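PDB 2QDE: mandelate racemase/muconate lactonizing enzyme family protein from Azoarcus sp., which belongs to the enolase superfamily, joining an alpha+beta capping domain to a TIM-barrel domain that carries a bound barium ion, its precise function being unassigned. Local coordinates for residues 8-13 with 64-69; 56-61 with 248-253; 285-290 with 316-321; 307-312 with 324-329. All blocks are in the same frame, centred on the assembly; numbering follows the deposited sequence.

Interaction 1: residues 8-13 with 64-69; sequences VEVIPI and SITSMI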
loop_
_atom_site.group_PDB
_atom_site.type_symbol
_atom_site.label_atom_id
_atom_site.label_comp_id
_atom_site.label_asym_id
_atom_site.label_seq_id
_atom_site.Cartn_x
_atom_site.Cartn_y
_atom_site.Cartn_z
ATOM N N VAL A 8 -18.671 45.770 -14.178
ATOM C CA VAL A 8 -18.923 44.689 -13.243
ATOM C C VAL A 8 -19.627 45.277 -12.028
ATOM O O VAL A 8 -19.099 46.174 -11.361
ATOM C CB VAL A 8 -17.601 44.004 -12.829
ATOM C CG1 VAL A 8 -17.874 42.890 -11.840
ATOM C CG2 VAL A 8 -16.905 43.457 -14.064
ATOM N N GLU A 9 -20.826 44.774 -11.748
ATOM C CA GLU A 9 -21.629 45.265 -10.634
ATOM C C GLU A 9 -22.048 44.183 -9.638
ATOM O O GLU A 9 -22.639 43.172 -10.019
ATOM C CB GLU A 9 -22.873 45.973 -11.189
ATOM C CG GLU A 9 -23.979 46.214 -10.176
ATOM C CD GLU A 9 -25.182 46.901 -10.791
ATOM O OE1 GLU A 9 -25.344 46.817 -12.029
ATOM O OE2 GLU A 9 -25.974 47.513 -10.041
ATOM N N VAL A 10 -21.751 44.420 -8.360
ATOM C CA VAL A 10 -22.094 43.485 -7.291
ATOM C C VAL A 10 -23.049 44.141 -6.301
ATOM O O VAL A 10 -22.713 45.146 -5.682
ATOM C CB VAL A 10 -20.837 43.014 -6.532
ATOM C CG1 VAL A 10 -21.233 42.047 -5.428
ATOM C CG2 VAL A 10 -19.873 42.346 -7.499
ATOM N N ILE A 11 -24.236 43.557 -6.163
ATOM C CA ILE A 11 -25.281 44.071 -5.284
ATOM C C ILE A 11 -25.501 43.196 -4.054
ATOM O O ILE A 11 -25.871 42.024 -4.173
ATOM C CB ILE A 11 -26.633 44.145 -6.032
ATOM C CG1 ILE A 11 -26.451 44.856 -7.372
ATOM C CG2 ILE A 11 -27.671 44.843 -5.168
ATOM C CD1 ILE A 11 -27.640 44.730 -8.281
ATOM N N PRO A 12 -25.293 43.757 -2.850
ATOM C CA PRO A 12 -25.490 42.983 -1.620
ATOM C C PRO A 12 -26.968 42.985 -1.217
ATOM O O PRO A 12 -27.559 44.047 -1.009
ATOM C CB PRO A 12 -24.620 43.724 -0.615
ATOM C CG PRO A 12 -24.808 45.159 -1.039
ATOM C CD PRO A 12 -24.725 45.088 -2.556
ATOM N N ILE A 13 -27.568 41.803 -1.121
ATOM C CA ILE A 13 -28.970 41.713 -0.736
ATOM C C ILE A 13 -29.212 40.852 0.500
ATOM O O ILE A 13 -28.416 39.971 0.847
ATOM C CB ILE A 13 -29.855 41.156 -1.889
ATOM C CG1 ILE A 13 -29.345 39.788 -2.334
ATOM C CG2 ILE A 13 -29.868 42.130 -3.065
ATOM C CD1 ILE A 13 -30.328 39.041 -3.249
ATOM N N SER A 64 -16.552 39.408 1.223
ATOM C CA SER A 64 -15.518 38.560 0.612
ATOM C C SER A 64 -15.715 38.534 -0.889
ATOM O O SER A 64 -14.823 38.853 -1.667
ATOM C CB SER A 64 -15.627 37.104 1.080
ATOM O OG SER A 64 -15.268 36.973 2.426
ATOM N N ILE A 65 -16.905 38.108 -1.281
ATOM C CA ILE A 65 -17.261 37.992 -2.680
ATOM C C ILE A 65 -17.180 39.331 -3.409
ATOM O O ILE A 65 -16.638 39.415 -4.514
ATOM C CB ILE A 65 -18.678 37.403 -2.807
ATOM C CG1 ILE A 65 -18.708 36.020 -2.142
ATOM C CG2 ILE A 65 -19.087 37.320 -4.277
ATOM C CD1 ILE A 65 -20.102 35.448 -1.943
ATOM N N THR A 66 -17.702 40.378 -2.782
ATOM C CA THR A 66 -17.689 41.689 -3.403
ATOM C C THR A 66 -16.276 42.181 -3.663
ATOM O O THR A 66 -15.980 42.689 -4.744
ATOM C CB THR A 66 -18.447 42.722 -2.542
ATOM O OG1 THR A 66 -19.829 42.346 -2.457
ATOM C CG2 THR A 66 -18.341 44.115 -3.163
ATOM N N SER A 67 -15.394 42.020 -2.686
ATOM C CA SER A 67 -14.028 42.477 -2.860
ATOM C C SER A 67 -13.260 41.645 -3.881
ATOM O O SER A 67 -12.611 42.194 -4.771
ATOM C CB SER A 67 -13.282 42.464 -1.529
ATOM O OG SER A 67 -11.970 42.961 -1.710
ATOM N N MET A 68 -13.331 40.322 -3.771
ATOM C CA MET A 68 -12.590 39.504 -4.719
ATOM C C MET A 68 -13.046 39.765 -6.149
ATOM O O MET A 68 -12.223 39.876 -7.051
ATOM C CB MET A 68 -12.719 38.014 -4.390
ATOM C CG MET A 68 -11.728 37.142 -5.171
ATOM S SD MET A 68 -10.003 37.665 -4.962
ATOM C CE MET A 68 -9.763 37.350 -3.270
ATOM N N ILE A 69 -14.350 39.882 -6.359
ATOM C CA ILE A 69 -14.862 40.131 -7.701
ATOM C C ILE A 69 -14.516 41.539 -8.200
ATOM O O ILE A 69 -14.043 41.707 -9.321
ATOM C CB ILE A 69 -16.399 39.950 -7.763
ATOM C CG1 ILE A 69 -16.761 38.476 -7.561
ATOM C CG2 ILE A 69 -16.935 40.439 -9.106
ATOM C CD1 ILE A 69 -18.247 38.191 -7.659
#

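Interaction 2: residues 56-61 with 248-253; sequences WYRGET and SAQELH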
loop_
_atom_site.group_PDB
_atom_site.type_symbol
_atom_site.label_atom_id
_atom_site.label_comp_id
_atom_site.label_asym_id
_atom_site.label_seq_id
_atom_site.Cartn_x
_atom_site.Cartn_y
_atom_site.Cartn_z
ATOM N N TRP A 56 -19.306 28.694 8.084
ATOM C CA TRP A 56 -18.761 27.354 8.289
ATOM C C TRP A 56 -18.768 26.453 7.057
ATOM O O TRP A 56 -17.828 25.692 6.854
ATOM C CB TRP A 56 -19.503 26.649 9.425
ATOM C CG TRP A 56 -20.969 26.541 9.189
ATOM C CD1 TRP A 56 -21.926 27.444 9.553
ATOM C CD2 TRP A 56 -21.649 25.480 8.514
ATOM N NE1 TRP A 56 -23.168 27.007 9.148
ATOM C CE2 TRP A 56 -23.024 25.803 8.508
ATOM C CE3 TRP A 56 -21.231 24.283 7.912
ATOM C CZ2 TRP A 56 -23.987 24.969 7.923
ATOM C CZ3 TRP A 56 -22.193 23.451 7.328
ATOM C CH2 TRP A 56 -23.554 23.801 7.340
ATOM N N TYR A 57 -19.809 26.530 6.234
ATOM C CA TYR A 57 -19.868 25.674 5.046
ATOM C C TYR A 57 -18.923 26.096 3.920
ATOM O O TYR A 57 -18.228 25.263 3.336
ATOM C CB TYR A 57 -21.291 25.611 4.482
ATOM C CG TYR A 57 -21.413 24.635 3.332
ATOM C CD1 TYR A 57 -21.468 23.258 3.563
ATOM C CD2 TYR A 57 -21.411 25.079 2.010
ATOM C CE1 TYR A 57 -21.520 22.346 2.504
ATOM C CE2 TYR A 57 -21.458 24.176 0.940
ATOM C CZ TYR A 57 -21.513 22.811 1.200
ATOM O OH TYR A 57 -21.562 21.914 0.163
ATOM N N ARG A 58 -18.911 27.390 3.613
ATOM C CA ARG A 58 -18.077 27.920 2.539
ATOM C C ARG A 58 -16.974 28.864 3.041
ATOM O O ARG A 58 -15.871 28.886 2.500
ATOM C CB ARG A 58 -18.968 28.650 1.525
ATOM C CG ARG A 58 -18.265 29.142 0.261
ATOM C CD ARG A 58 -18.055 28.011 -0.741
ATOM N NE ARG A 58 -17.063 27.045 -0.296
ATOM C CZ ARG A 58 -15.759 27.292 -0.209
ATOM N NH1 ARG A 58 -15.276 28.486 -0.544
ATOM N NH2 ARG A 58 -14.935 26.345 0.229
ATOM N N GLY A 59 -17.276 29.648 4.071
ATOM C CA GLY A 59 -16.289 30.576 4.596
ATOM C C GLY A 59 -16.254 31.915 3.869
ATOM O O GLY A 59 -15.365 32.740 4.113
ATOM N N GLU A 60 -17.212 32.142 2.976
ATOM C CA GLU A 60 -17.263 33.401 2.241
ATOM C C GLU A 60 -18.410 34.288 2.720
ATOM O O GLU A 60 -19.429 33.802 3.213
ATOM C CB GLU A 60 -17.366 33.124 0.736
ATOM C CG GLU A 60 -16.101 32.450 0.192
ATOM C CD GLU A 60 -16.206 32.051 -1.272
ATOM O OE1 GLU A 60 -16.273 32.951 -2.140
ATOM O OE2 GLU A 60 -16.217 30.830 -1.548
ATOM N N THR A 61 -18.229 35.596 2.589
ATOM C CA THR A 61 -19.232 36.554 3.026
ATOM C C THR A 61 -19.569 37.513 1.900
ATOM O O THR A 61 -18.930 37.502 0.854
ATOM C CB THR A 61 -18.720 37.406 4.206
ATOM O OG1 THR A 61 -17.573 38.161 3.782
ATOM C CG2 THR A 61 -18.343 36.514 5.391
ATOM N N SER A 248 -16.444 17.208 2.379
ATOM C CA SER A 248 -15.184 16.571 2.000
ATOM C C SER A 248 -14.948 16.587 0.492
ATOM O O SER A 248 -13.802 16.602 0.044
ATOM C CB SER A 248 -15.136 15.123 2.494
ATOM O OG SER A 248 -15.097 15.069 3.908
ATOM N N ALA A 249 -16.034 16.586 -0.281
ATOM C CA ALA A 249 -15.958 16.583 -1.742
ATOM C C ALA A 249 -16.087 17.976 -2.343
ATOM O O ALA A 249 -17.151 18.351 -2.848
ATOM C CB ALA A 249 -17.040 15.679 -2.314
ATOM N N GLN A 250 -14.999 18.736 -2.309
ATOM C CA GLN A 250 -15.020 20.087 -2.852
ATOM C C GLN A 250 -14.169 20.263 -4.112
ATOM O O GLN A 250 -14.662 20.712 -5.152
ATOM C CB GLN A 250 -14.563 21.073 -1.775
ATOM C CG GLN A 250 -14.490 22.511 -2.238
ATOM C CD GLN A 250 -13.953 23.423 -1.160
ATOM O OE1 GLN A 250 -14.531 23.526 -0.074
ATOM N NE2 GLN A 250 -12.843 24.086 -1.446
ATOM N N GLU A 251 -12.894 19.912 -4.018
ATOM C CA GLU A 251 -11.979 20.051 -5.146
ATOM C C GLU A 251 -11.772 18.730 -5.880
ATOM O O GLU A 251 -12.034 17.655 -5.332
ATOM C CB GLU A 251 -10.618 20.564 -4.660
ATOM C CG GLU A 251 -10.660 21.856 -3.837
ATOM C CD GLU A 251 -11.225 23.045 -4.603
ATOM O OE1 GLU A 251 -11.184 23.035 -5.850
ATOM O OE2 GLU A 251 -11.698 24.001 -3.951
ATOM N N LEU A 252 -11.293 18.816 -7.118
ATOM C CA LEU A 252 -11.043 17.621 -7.908
ATOM C C LEU A 252 -10.110 16.676 -7.154
ATOM O O LEU A 252 -10.367 15.479 -7.091
ATOM C CB LEU A 252 -10.424 17.984 -9.261
ATOM C CG LEU A 252 -11.298 18.755 -10.250
ATOM C CD1 LEU A 252 -10.533 18.910 -11.554
ATOM C CD2 LEU A 252 -12.613 18.019 -10.493
ATOM N N HIS A 253 -9.040 17.208 -6.567
ATOM C CA HIS A 253 -8.126 16.348 -5.830
ATOM C C HIS A 253 -8.769 15.751 -4.571
ATOM O O HIS A 253 -8.342 14.688 -4.107
ATOM C CB HIS A 253 -6.810 17.075 -5.491
ATOM C CG HIS A 253 -6.976 18.307 -4.659
ATOM N ND1 HIS A 253 -7.347 19.523 -5.192
ATOM C CD2 HIS A 253 -6.792 18.516 -3.334
ATOM C CE1 HIS A 253 -7.381 20.428 -4.228
ATOM N NE2 HIS A 253 -7.049 19.840 -3.093
HETATM O O HOH W 1 -17.794 24.451 0.515
HETATM O O HOH W 2 -11.923 26.518 0.322
#

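Interaction 3: residues 285-290 with 316-321; sequences TLARLA and NDWIAQ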
loop_
_atom_site.group_PDB
_atom_site.type_symbol
_atom_site.label_atom_id
_atom_site.label_comp_id
_atom_site.label_asym_id
_atom_site.label_seq_id
_atom_site.Cartn_x
_atom_site.Cartn_y
_atom_site.Cartn_z
ATOM N N THR A 285 -17.136 14.772 -13.634
ATOM C CA THR A 285 -16.369 13.831 -14.445
ATOM C C THR A 285 -15.719 12.843 -13.481
ATOM O O THR A 285 -15.708 11.633 -13.713
ATOM C CB THR A 285 -15.271 14.547 -15.248
ATOM O OG1 THR A 285 -15.883 15.383 -16.233
ATOM C CG2 THR A 285 -14.360 13.536 -15.941
ATOM N N LEU A 286 -15.178 13.371 -12.388
ATOM C CA LEU A 286 -14.555 12.518 -11.385
ATOM C C LEU A 286 -15.624 11.651 -10.720
ATOM O O LEU A 286 -15.378 10.486 -10.412
ATOM C CB LEU A 286 -13.829 13.370 -10.338
ATOM C CG LEU A 286 -12.336 13.615 -10.581
ATOM C CD1 LEU A 286 -12.079 14.122 -12.001
ATOM C CD2 LEU A 286 -11.834 14.618 -9.562
ATOM N N ALA A 287 -16.812 12.216 -10.509
ATOM C CA ALA A 287 -17.918 11.478 -9.891
ATOM C C ALA A 287 -18.307 10.295 -10.776
ATOM O O ALA A 287 -18.586 9.201 -10.284
ATOM C CB ALA A 287 -19.124 12.395 -9.689
ATOM N N ARG A 288 -18.327 10.534 -12.085
ATOM C CA ARG A 288 -18.662 9.504 -13.066
ATOM C C ARG A 288 -17.625 8.385 -13.032
ATOM O O ARG A 288 -17.964 7.205 -13.063
ATOM C CB ARG A 288 -18.715 10.121 -14.466
ATOM C CG ARG A 288 -18.693 9.118 -15.608
ATOM C CD ARG A 288 -18.486 9.822 -16.940
ATOM N NE ARG A 288 -19.659 10.584 -17.359
ATOM C CZ ARG A 288 -20.775 10.036 -17.835
ATOM N NH1 ARG A 288 -20.871 8.717 -17.957
ATOM N NH2 ARG A 288 -21.796 10.803 -18.191
ATOM N N LEU A 289 -16.357 8.773 -12.968
ATOM C CA LEU A 289 -15.255 7.822 -12.922
ATOM C C LEU A 289 -15.361 6.951 -11.668
ATOM O O LEU A 289 -14.983 5.774 -11.681
ATOM C CB LEU A 289 -13.921 8.575 -12.922
ATOM C CG LEU A 289 -12.652 7.749 -12.701
ATOM C CD1 LEU A 289 -12.431 6.808 -13.875
ATOM C CD2 LEU A 289 -11.468 8.689 -12.534
ATOM N N ALA A 290 -15.872 7.534 -10.586
ATOM C CA ALA A 290 -16.025 6.811 -9.324
ATOM C C ALA A 290 -17.286 5.947 -9.307
ATOM O O ALA A 290 -17.475 5.126 -8.406
ATOM C CB ALA A 290 -16.069 7.795 -8.173
ATOM N N ASN A 316 -26.325 17.637 -17.582
ATOM C CA ASN A 316 -25.250 16.689 -17.282
ATOM C C ASN A 316 -25.729 15.246 -17.184
ATOM O O ASN A 316 -26.478 14.877 -16.281
ATOM C CB ASN A 316 -24.524 17.112 -16.004
ATOM C CG ASN A 316 -23.305 16.265 -15.722
ATOM O OD1 ASN A 316 -23.387 15.255 -15.029
ATOM N ND2 ASN A 316 -22.165 16.668 -16.274
ATOM N N ASP A 317 -25.273 14.437 -18.132
ATOM C CA ASP A 317 -25.651 13.036 -18.222
ATOM C C ASP A 317 -25.477 12.235 -16.934
ATOM O O ASP A 317 -26.345 11.449 -16.557
ATOM C CB ASP A 317 -24.867 12.360 -19.341
ATOM C CG ASP A 317 -25.345 10.954 -19.600
ATOM O OD1 ASP A 317 -26.519 10.796 -20.004
ATOM O OD2 ASP A 317 -24.554 10.014 -19.390
ATOM N N TRP A 318 -24.359 12.441 -16.253
ATOM C CA TRP A 318 -24.112 11.711 -15.029
ATOM C C TRP A 318 -25.069 12.058 -13.900
ATOM O O TRP A 318 -25.645 11.172 -13.280
ATOM C CB TRP A 318 -22.683 11.928 -14.537
ATOM C CG TRP A 318 -22.403 11.049 -13.362
ATOM C CD1 TRP A 318 -22.377 11.410 -12.043
ATOM C CD2 TRP A 318 -22.219 9.633 -13.397
ATOM N NE1 TRP A 318 -22.189 10.299 -11.252
ATOM C CE2 TRP A 318 -22.090 9.195 -12.059
ATOM C CE3 TRP A 318 -22.151 8.689 -14.432
ATOM C CZ2 TRP A 318 -21.898 7.845 -11.727
ATOM C CZ3 TRP A 318 -21.961 7.345 -14.103
ATOM C CH2 TRP A 318 -21.836 6.939 -12.759
ATOM N N ILE A 319 -25.244 13.344 -13.629
ATOM C CA ILE A 319 -26.109 13.731 -12.534
ATOM C C ILE A 319 -27.598 13.579 -12.844
ATOM O O ILE A 319 -28.421 13.523 -11.928
ATOM C CB ILE A 319 -25.793 15.173 -12.065
ATOM C CG1 ILE A 319 -26.264 15.356 -10.618
ATOM C CG2 ILE A 319 -26.452 16.182 -12.986
ATOM C CD1 ILE A 319 -25.694 16.579 -9.937
ATOM N N ALA A 320 -27.937 13.483 -14.128
ATOM C CA ALA A 320 -29.330 13.322 -14.545
ATOM C C ALA A 320 -29.901 11.964 -14.120
ATOM O O ALA A 320 -31.069 11.670 -14.369
ATOM C CB ALA A 320 -29.447 13.483 -16.065
ATOM N N GLN A 321 -29.076 11.143 -13.476
ATOM C CA GLN A 321 -29.496 9.811 -13.027
ATOM C C GLN A 321 -30.062 9.764 -11.613
ATOM O O GLN A 321 -30.707 8.786 -11.235
ATOM C CB GLN A 321 -28.313 8.843 -13.047
ATOM C CG GLN A 321 -27.651 8.605 -14.380
ATOM C CD GLN A 321 -26.393 7.776 -14.225
ATOM O OE1 GLN A 321 -25.387 8.241 -13.676
ATOM N NE2 GLN A 321 -26.445 6.536 -14.688
HETATM O O HOH W 3 -21.894 13.691 -17.673
#

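Interaction 4: residues 307-312 with 324-329; sequences SPAAHL and QENAGP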
loop_
_atom_site.group_PDB
_atom_site.type_symbol
_atom_site.label_atom_id
_atom_site.label_comp_id
_atom_site.label_asym_id
_atom_site.label_seq_id
_atom_site.Cartn_x
_atom_site.Cartn_y
_atom_site.Cartn_z
ATOM N N SER A 307 -31.288 28.624 -10.674
ATOM C CA SER A 307 -31.113 28.416 -12.115
ATOM C C SER A 307 -29.859 27.721 -12.649
ATOM O O SER A 307 -29.969 26.780 -13.432
ATOM C CB SER A 307 -31.300 29.736 -12.857
ATOM O OG SER A 307 -32.659 30.105 -12.815
ATOM N N PRO A 308 -28.657 28.176 -12.258
ATOM C CA PRO A 308 -27.470 27.485 -12.787
ATOM C C PRO A 308 -27.568 25.972 -12.556
ATOM O O PRO A 308 -27.371 25.172 -13.476
ATOM C CB PRO A 308 -26.319 28.127 -12.009
ATOM C CG PRO A 308 -26.821 29.522 -11.771
ATOM C CD PRO A 308 -28.271 29.290 -11.371
ATOM N N ALA A 309 -27.889 25.590 -11.323
ATOM C CA ALA A 309 -28.027 24.185 -10.971
ATOM C C ALA A 309 -29.150 23.519 -11.779
ATOM O O ALA A 309 -29.008 22.387 -12.228
ATOM C CB ALA A 309 -28.300 24.046 -9.468
ATOM N N ALA A 310 -30.264 24.222 -11.972
ATOM C CA ALA A 310 -31.377 23.653 -12.732
ATOM C C ALA A 310 -30.913 23.280 -14.139
ATOM O O ALA A 310 -31.230 22.197 -14.638
ATOM C CB ALA A 310 -32.534 24.639 -12.803
ATOM N N HIS A 311 -30.155 24.170 -14.775
ATOM C CA HIS A 311 -29.649 23.909 -16.121
ATOM C C HIS A 311 -28.658 22.734 -16.130
ATOM O O HIS A 311 -28.715 21.853 -17.000
ATOM C CB HIS A 311 -28.985 25.170 -16.673
ATOM C CG HIS A 311 -29.961 26.218 -17.113
ATOM N ND1 HIS A 311 -30.634 26.150 -18.313
ATOM C CD2 HIS A 311 -30.395 27.348 -16.501
ATOM C CE1 HIS A 311 -31.440 27.192 -18.426
ATOM N NE2 HIS A 311 -31.313 27.935 -17.340
ATOM N N LEU A 312 -27.758 22.728 -15.151
ATOM C CA LEU A 312 -26.761 21.673 -15.022
ATOM C C LEU A 312 -27.388 20.306 -14.713
ATOM O O LEU A 312 -26.983 19.294 -15.286
ATOM C CB LEU A 312 -25.763 22.032 -13.916
ATOM C CG LEU A 312 -24.672 20.990 -13.653
ATOM C CD1 LEU A 312 -23.687 21.004 -14.809
ATOM C CD2 LEU A 312 -23.959 21.285 -12.334
ATOM N N GLN A 324 -32.506 15.070 -7.009
ATOM C CA GLN A 324 -31.733 16.212 -6.560
ATOM C C GLN A 324 -32.294 16.977 -5.362
ATOM O O GLN A 324 -33.325 16.606 -4.794
ATOM C CB GLN A 324 -31.519 17.141 -7.752
ATOM C CG GLN A 324 -30.860 16.431 -8.930
ATOM C CD GLN A 324 -29.452 15.982 -8.598
ATOM O OE1 GLN A 324 -28.632 16.785 -8.172
ATOM N NE2 GLN A 324 -29.167 14.700 -8.787
ATOM N N GLU A 325 -31.617 18.059 -4.996
ATOM C CA GLU A 325 -32.024 18.835 -3.834
ATOM C C GLU A 325 -31.842 20.343 -4.012
ATOM O O GLU A 325 -31.582 21.065 -3.049
ATOM C CB GLU A 325 -31.212 18.359 -2.633
ATOM C CG GLU A 325 -31.817 18.691 -1.301
ATOM C CD GLU A 325 -30.768 18.815 -0.222
ATOM O OE1 GLU A 325 -29.958 19.773 -0.291
ATOM O OE2 GLU A 325 -30.746 17.956 0.689
ATOM N N ASN A 326 -31.984 20.817 -5.242
ATOM C CA ASN A 326 -31.828 22.234 -5.544
ATOM C C ASN A 326 -33.193 22.927 -5.426
ATOM O O ASN A 326 -33.881 23.107 -6.422
ATOM C CB ASN A 326 -31.255 22.368 -6.960
ATOM C CG ASN A 326 -31.121 23.810 -7.417
ATOM O OD1 ASN A 326 -30.534 24.646 -6.732
ATOM N ND2 ASN A 326 -31.655 24.099 -8.601
ATOM N N ALA A 327 -33.578 23.316 -4.210
ATOM C CA ALA A 327 -34.887 23.943 -3.991
ATOM C C ALA A 327 -34.874 25.198 -3.114
ATOM O O ALA A 327 -35.772 25.395 -2.288
ATOM C CB ALA A 327 -35.851 22.910 -3.402
ATOM N N GLY A 328 -33.867 26.045 -3.303
ATOM C CA GLY A 328 -33.758 27.263 -2.518
ATOM C C GLY A 328 -35.040 28.076 -2.421
ATOM O O GLY A 328 -35.426 28.474 -1.319
ATOM N N PRO A 329 -35.722 28.343 -3.548
ATOM C CA PRO A 329 -36.967 29.120 -3.556
ATOM C C PRO A 329 -38.069 28.577 -2.644
ATOM O O PRO A 329 -38.821 29.352 -2.048
ATOM C CB PRO A 329 -37.376 29.101 -5.029
ATOM C CG PRO A 329 -36.050 29.067 -5.742
ATOM C CD PRO A 329 -35.311 28.016 -4.925
#

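Interaction 1: residues 8-13 with 64-69
Between Val8 and Val10 on strand 5-15 and Thr66 and Ile69 on helix 62-78 no flat side chain takes part; the flat element is the antiparallel sheet of the N-terminal capping domain, an alpha+beta unit shared across the enolase superfamily. One face of its strand carries Val8 and Val10 to the helix, while Glu9 and Ile11 point to the other face. Along the two edges of the strand, backbone bonds join it to strands 31-40 and 385-387. Segments 8-13 and 64-69 run antiparallel (172°), their axes 9.1 Å apart at closest approach, close enough for short branched residues to fill the interface. Ile69 does this with its gamma methyl: CG2, the branch anti to the backbone N, reaches Val8 CG1 at 3.8 Å and Val10 CG2 at 3.9 Å, bridging two successive inward-facing residues of the strand. Ile65 and Ile69 also pack on helix 101-119, so helix 62-78 is sandwiched between sheet and second helix, and Ser64 meets Ser64 of a second subunit. One turn before Ile69, Thr66 takes the other branch of Val10: CG1 of Val10 lies 3.3 Å from Thr66 OG1, a hydroxyl that is satisfied by a hydrogen bond with Gln62 O in its own helix.

Interaction 2: residues 56-61 with 248-253
Arg58 starts toward Gln250 with CG opposite its backbone N and then folds at chi2 (79°) and again at chi3, whereas Gln250 stays extended and hands its amide to the end of that guanidinium. The two planes stand nearly perpendicular, 88° apart. Arg58 NH2 lies 2.9 Å from Gln250 OE1, a weak hydrogen bond because its angle is only 127°. Two waters supplement it: one accepts from Arg58 NH2 at 3.0 Å and from Gln250 NE2 at 3.1 Å, the other from Arg58 NE at 2.8 Å. Arg58 NH1 makes a salt bridge to Glu60 OE2 at 2.7 Å, lying in the guanidinium plane, while Gln250 NE2 gives an almost straight bond to Glu251 OE2 at 2.8 Å. Glu60 in turn accepts from the backbone N of Gln102 and Ala103 at the start of helix 101-119, and Asn101 donates to Glu251. The contact thus joins a loop of the capping domain to the barrel, with Arg98 of a second subunit packed on both Arg58 and Gln250. The NE2 bond to Glu251 turns the amide oxygen toward Arg58, whose buried charge Glu60 probably compensates, Glu251 perhaps adding at longer range.

Interaction 3: residues 285-290 with 316-321
Arg288 NH2 is gripped from two directions: it gives a nearly straight salt-bridge hydrogen bond (166°) to Asp317 OD2 at 3.1 Å, and a water accepts from it at 2.9 Å. That same water also accepts from Trp318 N, at 3.1 Å, tying the arginine tip to the backbone of the loop. Guanidinium and carboxylate are almost coplanar, 3° apart, with OD2 using its anti lone pair. The bend of Arg288 at chi3 turns the group back across the tryptophan, whose CE3 lies over one guanidinium face. Nearer the helix, the indole lies flat against the helix backbone. Arg288 CA sits 3.6 Å from the centroid of the six-membered ring, only 13° off its normal, a CH-pi contact, and Ala287 CB approaches Trp318 CD1 at 4.1 Å beside the pyrrole. Trp318 NE1 is satisfied by Leu292 O, which, with the packing on its face, limits the ring's rotation. The loop is shaped by an Asx motif in which Asn316 OD1 accepts from Ile319 N at 3.0 Å. Glu87 of a third subunit accepts from Asp317 N, so the salt bridge borders a subunit interface. In the barrel, Trp318 and Ile319 pack on strand 294-296, joining the loop after helix 303-315 to helix 277-290, which on another side meets helix 252-261 through Leu286.

Interaction 4: residues 307-312 with 324-329
Ala309 CB rests over the flat amide of Asn326, almost equidistant from its three heavy atoms: 3.5 Å to CG, 3.5 Å to ND2 and 3.6 Å to OD1. A methyl group above an amide face makes no bond; the contact is van der Waals packing at close range. ND2 also lies 3.6 Å from Ala310 N, both being donors, and its hydrogen-bond partner is Ala306 O, one turn earlier in the helix. Asn326 gets there with CG anti to its backbone N (chi1 177°), which sends the side chain straight at the helix. Behind this first shell, the helix is held by its own bonds, among them His311 N to Ser307 O at 2.9 Å and Leu312 N to Pro308 O at 3.0 Å. The loop, for its part, is positioned by Gln324 and Glu325. Backbone bonds of Gln324 reach Pro136 and Gly138, that of Glu325 reaches Cys296, and the Gln324 side chain bonds to Cys296 N and Val294 O. Residues 324-325 therefore bridge strands 135-140 and 294-296, consistent with closure of the TIM barrel there. The contact sets an apolar methyl against the face of a buried amide, one of whose N-H groups bonds to a helix carbonyl, so hydrogen bonding and close packing together accommodate a polar side chain in the barrel wall.

The four contacts run from the capping domain into the barrel. Interaction 2 uses the loop that leads into helix 62-78, the helix of interaction 1; they touch where Ile65 CG1 lies 3.9 Å from Glu60 OE1, and both border the second subunit. Interaction 2 meets interaction 3 through Leu252 and Leu286. Interactions 3 and 4 interleave along the chain and touch at Ile319 CD1 and Gln324 OE1, 3.4 Å apart. Interactions 1 and 3 lie on opposite sides of the chain's centre, centres about 31 Å apart. The barium ion, bound by Asp195, Asn197, Glu221 and Asp246, is about 11 Å from the Arg58 side chain and about 14 Å from that of Asn326; Tyr57 hydrogen-bonds Asp246.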